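Local coordinates for protein Rio2 kinase (PDB 4GYI) that acts as an atypical RIO-family ATPase and probable serine/threonine kinase on the maturing pre-40S ribosomal subunit, at residues R18-V23 with A61-R66; S209-L214 with F291-P296. All blocks are in the same frame, centred on the assembly; numbering follows the deposited sequence.

Contact 1 of 2, residues R18-V23 with A61-R66; sequences RVLTAV and AGLIAR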
loop_
_atom_site.group_PDB
_atom_site.type_symbol
_atom_site.label_atom_id
_atom_site.label_comp_id
_atom_site.label_asym_id
_atom_site.label_seq_id
_atom_site.Cartn_x
_atom_site.Cartn_y
_atom_site.Cartn_z
ATOM N N ARG A 18 18.780 7.537 -16.196
ATOM C CA ARG A 18 19.209 6.331 -16.890
ATOM C C ARG A 18 20.160 5.480 -16.039
ATOM O O ARG A 18 20.074 4.256 -16.032
ATOM C CB ARG A 18 19.870 6.721 -18.213
ATOM C CG ARG A 18 20.064 5.568 -19.170
ATOM C CD ARG A 18 20.656 6.030 -20.509
ATOM N NE ARG A 18 20.622 4.946 -21.485
ATOM C CZ ARG A 18 19.591 4.708 -22.289
ATOM N NH1 ARG A 18 18.525 5.498 -22.244
ATOM N NH2 ARG A 18 19.628 3.692 -23.145
ATOM N N VAL A 19 21.067 6.142 -15.328
ATOM C CA VAL A 19 22.000 5.467 -14.431
ATOM C C VAL A 19 21.282 4.932 -13.182
ATOM O O VAL A 19 21.520 3.797 -12.756
ATOM C CB VAL A 19 23.165 6.408 -14.038
ATOM C CG1 VAL A 19 24.050 5.775 -12.980
ATOM C CG2 VAL A 19 23.990 6.746 -15.262
ATOM N N LEU A 20 20.400 5.749 -12.605
ATOM C CA LEU A 20 19.566 5.301 -11.505
ATOM C C LEU A 20 18.787 4.054 -11.921
ATOM O O LEU A 20 18.769 3.055 -11.205
ATOM C CB LEU A 20 18.611 6.412 -11.044
ATOM C CG LEU A 20 17.873 6.126 -9.736
ATOM C CD1 LEU A 20 18.889 5.818 -8.636
ATOM C CD2 LEU A 20 16.926 7.300 -9.313
ATOM N N THR A 21 18.158 4.108 -13.089
ATOM C CA THR A 21 17.396 2.971 -13.602
ATOM C C THR A 21 18.288 1.749 -13.822
ATOM O O THR A 21 17.886 0.613 -13.562
ATOM C CB THR A 21 16.714 3.333 -14.932
ATOM O OG1 THR A 21 15.830 4.447 -14.731
ATOM C CG2 THR A 21 15.925 2.145 -15.481
ATOM N N ALA A 22 19.507 2.000 -14.290
ATOM C CA ALA A 22 20.489 0.943 -14.512
ATOM C C ALA A 22 20.894 0.246 -13.220
ATOM O O ALA A 22 21.141 -0.960 -13.210
ATOM C CB ALA A 22 21.735 1.503 -15.225
ATOM N N VAL A 23 20.991 1.002 -12.135
ATOM C CA VAL A 23 21.306 0.394 -10.843
ATOM C C VAL A 23 20.136 -0.486 -10.406
ATOM O O VAL A 23 20.319 -1.601 -9.905
ATOM C CB VAL A 23 21.597 1.450 -9.771
ATOM C CG1 VAL A 23 21.742 0.789 -8.410
ATOM C CG2 VAL A 23 22.850 2.234 -10.138
ATOM N N ALA A 61 23.140 12.723 -3.674
ATOM C CA ALA A 61 21.718 12.887 -3.370
ATOM C C ALA A 61 21.110 11.700 -2.611
ATOM O O ALA A 61 19.938 11.728 -2.252
ATOM C CB ALA A 61 20.936 13.145 -4.647
ATOM N N GLY A 62 21.893 10.658 -2.373
ATOM C CA GLY A 62 21.425 9.557 -1.547
ATOM C C GLY A 62 20.410 8.658 -2.227
ATOM O O GLY A 62 19.555 8.076 -1.576
ATOM N N LEU A 63 20.508 8.552 -3.546
ATOM C CA LEU A 63 19.607 7.714 -4.324
ATOM C C LEU A 63 20.237 6.340 -4.546
ATOM O O LEU A 63 19.543 5.355 -4.804
ATOM C CB LEU A 63 19.280 8.398 -5.657
ATOM C CG LEU A 63 18.634 9.763 -5.416
ATOM C CD1 LEU A 63 18.327 10.511 -6.713
ATOM C CD2 LEU A 63 17.367 9.598 -4.580
ATOM N N ILE A 64 21.564 6.306 -4.463
ATOM C CA ILE A 64 22.341 5.077 -4.434
ATOM C C ILE A 64 23.409 5.217 -3.362
ATOM O O ILE A 64 23.684 6.321 -2.897
ATOM C CB ILE A 64 23.050 4.803 -5.764
ATOM C CG1 ILE A 64 24.025 5.943 -6.076
ATOM C CG2 ILE A 64 22.045 4.621 -6.878
ATOM C CD1 ILE A 64 24.804 5.778 -7.361
ATOM N N ALA A 65 24.020 4.104 -2.976
ATOM C CA ALA A 65 25.017 4.132 -1.920
ATOM C C ALA A 65 26.180 3.179 -2.215
ATOM O O ALA A 65 25.966 2.024 -2.573
ATOM C CB ALA A 65 24.378 3.801 -0.595
ATOM N N ARG A 66 27.404 3.678 -2.070
ATOM C CA ARG A 66 28.598 2.878 -2.332
ATOM C C ARG A 66 28.739 1.720 -1.359
ATOM O O ARG A 66 28.557 1.884 -0.155
ATOM C CB ARG A 66 29.860 3.748 -2.294
ATOM C CG ARG A 66 31.130 2.990 -1.917
ATOM C CD ARG A 66 32.401 3.746 -2.297
ATOM N NE ARG A 66 32.733 3.599 -3.714
ATOM C CZ ARG A 66 33.371 2.550 -4.224
ATOM N NH1 ARG A 66 33.740 1.552 -3.432
ATOM N NH2 ARG A 66 33.637 2.496 -5.524
#
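Ile64 pushes its branch methyl CG2 into a shallow hollow on helix 14-26, formed by Leu20 and, almost one turn further on, Val23. On one side of this bump lies Leu20 CD1, 3.8 Å from Ile64 CG2. Val23 meets it with both methyls, CG1 and CG2 each 4.1 Å from Ile64 CG2, so the isoleucine methyl rests over the fork of the valine. The first torsion of Ile64 (chi1 61°) puts CG1 between its own backbone N and carbonyl carbon and turns CG2 anti to the carbonyl carbon, beside the backbone N, where it faces the helix. The side chains of Ile64 and Leu20 run past each other in opposite directions, whereas Ile64 and Val23 cross nearly at a right angle.

The fit is reciprocal. Leu20 CD1 is itself a bump, lodged where the backbone turns from Leu63 into Ile64: Leu63 CB lies 4.0 Å from it, and Leu63 O 3.9 Å. With CG anti to the backbone N (chi1 -169°), Leu20 carries this methyl closer to the other segment than the direction of its CB would suggest. The interface is small, 178 Å² in all, and its side-chain contacts are wholly apolar.

Gly62, with positive phi, ends helix 51-60 in a Schellman motif and lets the chain turn into strand 64-68, which pairs with strand 75-77. This helix-rich unit with a two-stranded hairpin is consistent with the winged helix of Rio2 N-terminal domains. Around the contact, Val23 also packs on Ile38 of helix 35-42, while Leu20 touches Leu85 and Leu63 touches Tyr84, both of helix 79-92.

Contact 2 of 2, residues S209-L214 with F291-P296; sequences SLYADL and FVSTTP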
loop_
_atom_site.group_PDB
_atom_site.type_symbol
_atom_site.label_atom_id
_atom_site.label_comp_id
_atom_site.label_asym_id
_atom_site.label_seq_id
_atom_site.Cartn_x
_atom_site.Cartn_y
_atom_site.Cartn_z
ATOM N N SER A 209 -27.281 1.556 12.664
ATOM C CA SER A 209 -27.295 1.569 11.205
ATOM C C SER A 209 -25.897 1.430 10.649
ATOM O O SER A 209 -25.667 0.669 9.719
ATOM C CB SER A 209 -27.893 2.874 10.683
ATOM O OG SER A 209 -29.297 2.888 10.857
ATOM N N LEU A 210 -24.967 2.199 11.203
ATOM C CA LEU A 210 -23.593 2.153 10.727
ATOM C C LEU A 210 -23.001 0.763 10.992
ATOM O O LEU A 210 -22.360 0.185 10.117
ATOM C CB LEU A 210 -22.753 3.266 11.364
ATOM C CG LEU A 210 -21.259 3.279 11.014
ATOM C CD1 LEU A 210 -21.042 3.400 9.502
ATOM C CD2 LEU A 210 -20.511 4.383 11.770
ATOM N N TYR A 211 -23.239 0.235 12.194
ATOM C CA TYR A 211 -22.807 -1.107 12.550
ATOM C C TYR A 211 -23.333 -2.130 11.558
ATOM O O TYR A 211 -22.574 -2.957 11.055
ATOM C CB TYR A 211 -23.270 -1.460 13.954
ATOM C CG TYR A 211 -22.962 -2.883 14.386
ATOM C CD1 TYR A 211 -21.741 -3.205 14.959
ATOM C CD2 TYR A 211 -23.901 -3.897 14.236
ATOM C CE1 TYR A 211 -21.465 -4.497 15.374
ATOM C CE2 TYR A 211 -23.632 -5.193 14.651
ATOM C CZ TYR A 211 -22.417 -5.480 15.219
ATOM O OH TYR A 211 -22.141 -6.752 15.628
ATOM N N ALA A 212 -24.624 -2.052 11.253
ATOM C CA ALA A 212 -25.228 -2.962 10.278
ATOM C C ALA A 212 -24.594 -2.820 8.906
ATOM O O ALA A 212 -24.393 -3.809 8.204
ATOM C CB ALA A 212 -26.707 -2.723 10.187
ATOM N N ASP A 213 -24.279 -1.589 8.515
ATOM C CA ASP A 213 -23.579 -1.381 7.250
ATOM C C ASP A 213 -22.165 -2.035 7.233
ATOM O O ASP A 213 -21.787 -2.703 6.270
ATOM C CB ASP A 213 -23.546 0.113 6.882
ATOM C CG ASP A 213 -24.896 0.623 6.346
ATOM O OD1 ASP A 213 -25.914 -0.109 6.438
ATOM O OD2 ASP A 213 -24.943 1.763 5.833
ATOM N N LEU A 214 -21.404 -1.869 8.305
ATOM C CA LEU A 214 -20.063 -2.461 8.372
ATOM C C LEU A 214 -20.111 -3.986 8.354
ATOM O O LEU A 214 -19.302 -4.637 7.684
ATOM C CB LEU A 214 -19.324 -1.956 9.608
ATOM C CG LEU A 214 -19.120 -0.436 9.575
ATOM C CD1 LEU A 214 -18.535 0.062 10.869
ATOM C CD2 LEU A 214 -18.241 -0.025 8.385
ATOM N N PHE A 291 -22.436 0.858 22.119
ATOM C CA PHE A 291 -23.410 0.080 21.374
ATOM C C PHE A 291 -22.979 -1.372 21.301
ATOM O O PHE A 291 -21.807 -1.684 21.080
ATOM C CB PHE A 291 -23.563 0.617 19.956
ATOM C CG PHE A 291 -24.423 -0.239 19.085
ATOM C CD1 PHE A 291 -25.798 -0.108 19.113
ATOM C CD2 PHE A 291 -23.858 -1.183 18.238
ATOM C CE1 PHE A 291 -26.602 -0.908 18.312
ATOM C CE2 PHE A 291 -24.656 -1.986 17.432
ATOM C CZ PHE A 291 -26.023 -1.850 17.469
ATOM N N VAL A 292 -23.951 -2.254 21.467
ATOM C CA VAL A 292 -23.712 -3.681 21.462
ATOM C C VAL A 292 -24.854 -4.338 20.717
ATOM O O VAL A 292 -26.016 -4.210 21.114
ATOM C CB VAL A 292 -23.690 -4.215 22.898
ATOM C CG1 VAL A 292 -23.764 -5.749 22.912
ATOM C CG2 VAL A 292 -22.457 -3.692 23.633
ATOM N N SER A 293 -24.545 -5.035 19.630
ATOM C CA SER A 293 -25.612 -5.675 18.868
ATOM C C SER A 293 -26.283 -6.795 19.658
ATOM O O SER A 293 -25.625 -7.543 20.383
ATOM C CB SER A 293 -25.099 -6.245 17.552
ATOM O OG SER A 293 -26.183 -6.761 16.791
ATOM N N THR A 294 -27.597 -6.896 19.497
ATOM C CA THR A 294 -28.363 -7.989 20.060
ATOM C C THR A 294 -28.256 -9.185 19.124
ATOM O O THR A 294 -28.647 -10.292 19.475
ATOM C CB THR A 294 -29.844 -7.608 20.208
ATOM O OG1 THR A 294 -30.479 -7.661 18.924
ATOM C CG2 THR A 294 -29.981 -6.199 20.775
ATOM N N THR A 295 -27.718 -8.952 17.930
ATOM C CA THR A 295 -27.600 -10.007 16.930
ATOM C C THR A 295 -26.302 -10.781 17.089
ATOM O O THR A 295 -25.228 -10.216 16.919
ATOM C CB THR A 295 -27.614 -9.436 15.513
ATOM O OG1 THR A 295 -28.844 -8.735 15.288
ATOM C CG2 THR A 295 -27.457 -10.564 14.502
ATOM N N PRO A 296 -26.396 -12.085 17.411
ATOM C CA PRO A 296 -25.202 -12.921 17.600
ATOM C C PRO A 296 -24.396 -13.082 16.306
ATOM O O PRO A 296 -24.966 -13.082 15.211
ATOM C CB PRO A 296 -25.784 -14.271 18.035
ATOM C CG PRO A 296 -27.146 -13.944 18.569
ATOM C CD PRO A 296 -27.635 -12.820 17.716
HETATM O O HOH W 1 -23.699 -8.652 15.299
#
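Tyr211 reaches out from helix 207-223 to Phe291 and Ser293 of the loop that follows helix 270-289. With CG anti to the backbone N (chi1 176°), its side chain leaves the helix directly toward that loop. The contact begins at the root: Tyr211 CB lies 3.8 Å from Phe291 CE2. The same phenylalanine carbon then stands over one face of the tyrosine ring, displaced toward the rim, within 3.6 Å of Tyr211 CG and also touching CD1 and CD2. The two rings meet obliquely, their planes inclined at 58° and their centroids 5.3 Å apart.

Farther out, the partner changes to Ser293, whose CB approaches Tyr211 CE2 obliquely at 3.4 Å and also touches CZ and OH. At the tip, Tyr211 OH donates to a water 2.5 Å away that lies at the ring edge, in its plane. The water donates to Thr295 O at 2.7 Å and receives a weak bond from Ser293 OG. That hydroxyl also accepts from Thr295 N at 2.9 Å, an ST turn that helps shape the bend.

Phe285 of helix 270-289 pairs edge-to-face with Tyr211. Shortened to an alanine, Tyr211 is likely to leave Phe291, Ser293 and Phe285 without the ring they pack on, and the water without its phenol donor. This is structural packing within the RIO kinase domain, away from the ADP and magnesium sites. Apolar at its root and polar at its tip, the contact uses ring packing to place a hydroxyl whose link to Thr295 O runs through water.

From the N terminus, the chain first passes through helix 14-26, and contact 1 closes a loop of 37 residues containing helices 35-42 and 51-60. It ties helix 14-26 to the turn and strand 64-68 that follow helix 51-60 in the N-terminal domain. The chain then builds the five-stranded sheet of the RIO domain before helix 207-223 opens contact 2. That second loop, of 76 residues, carries the magnesium ligands Asn235 and Asp258, the latter phosphorylated. Contact 2 fastens the loop between helices 270-289 and 300-304 onto helix 207-223. The two contacts neither nest nor cross; the centres of contact 1 and contact 2 are about 52 Å apart, on opposite sides of the chain's centre.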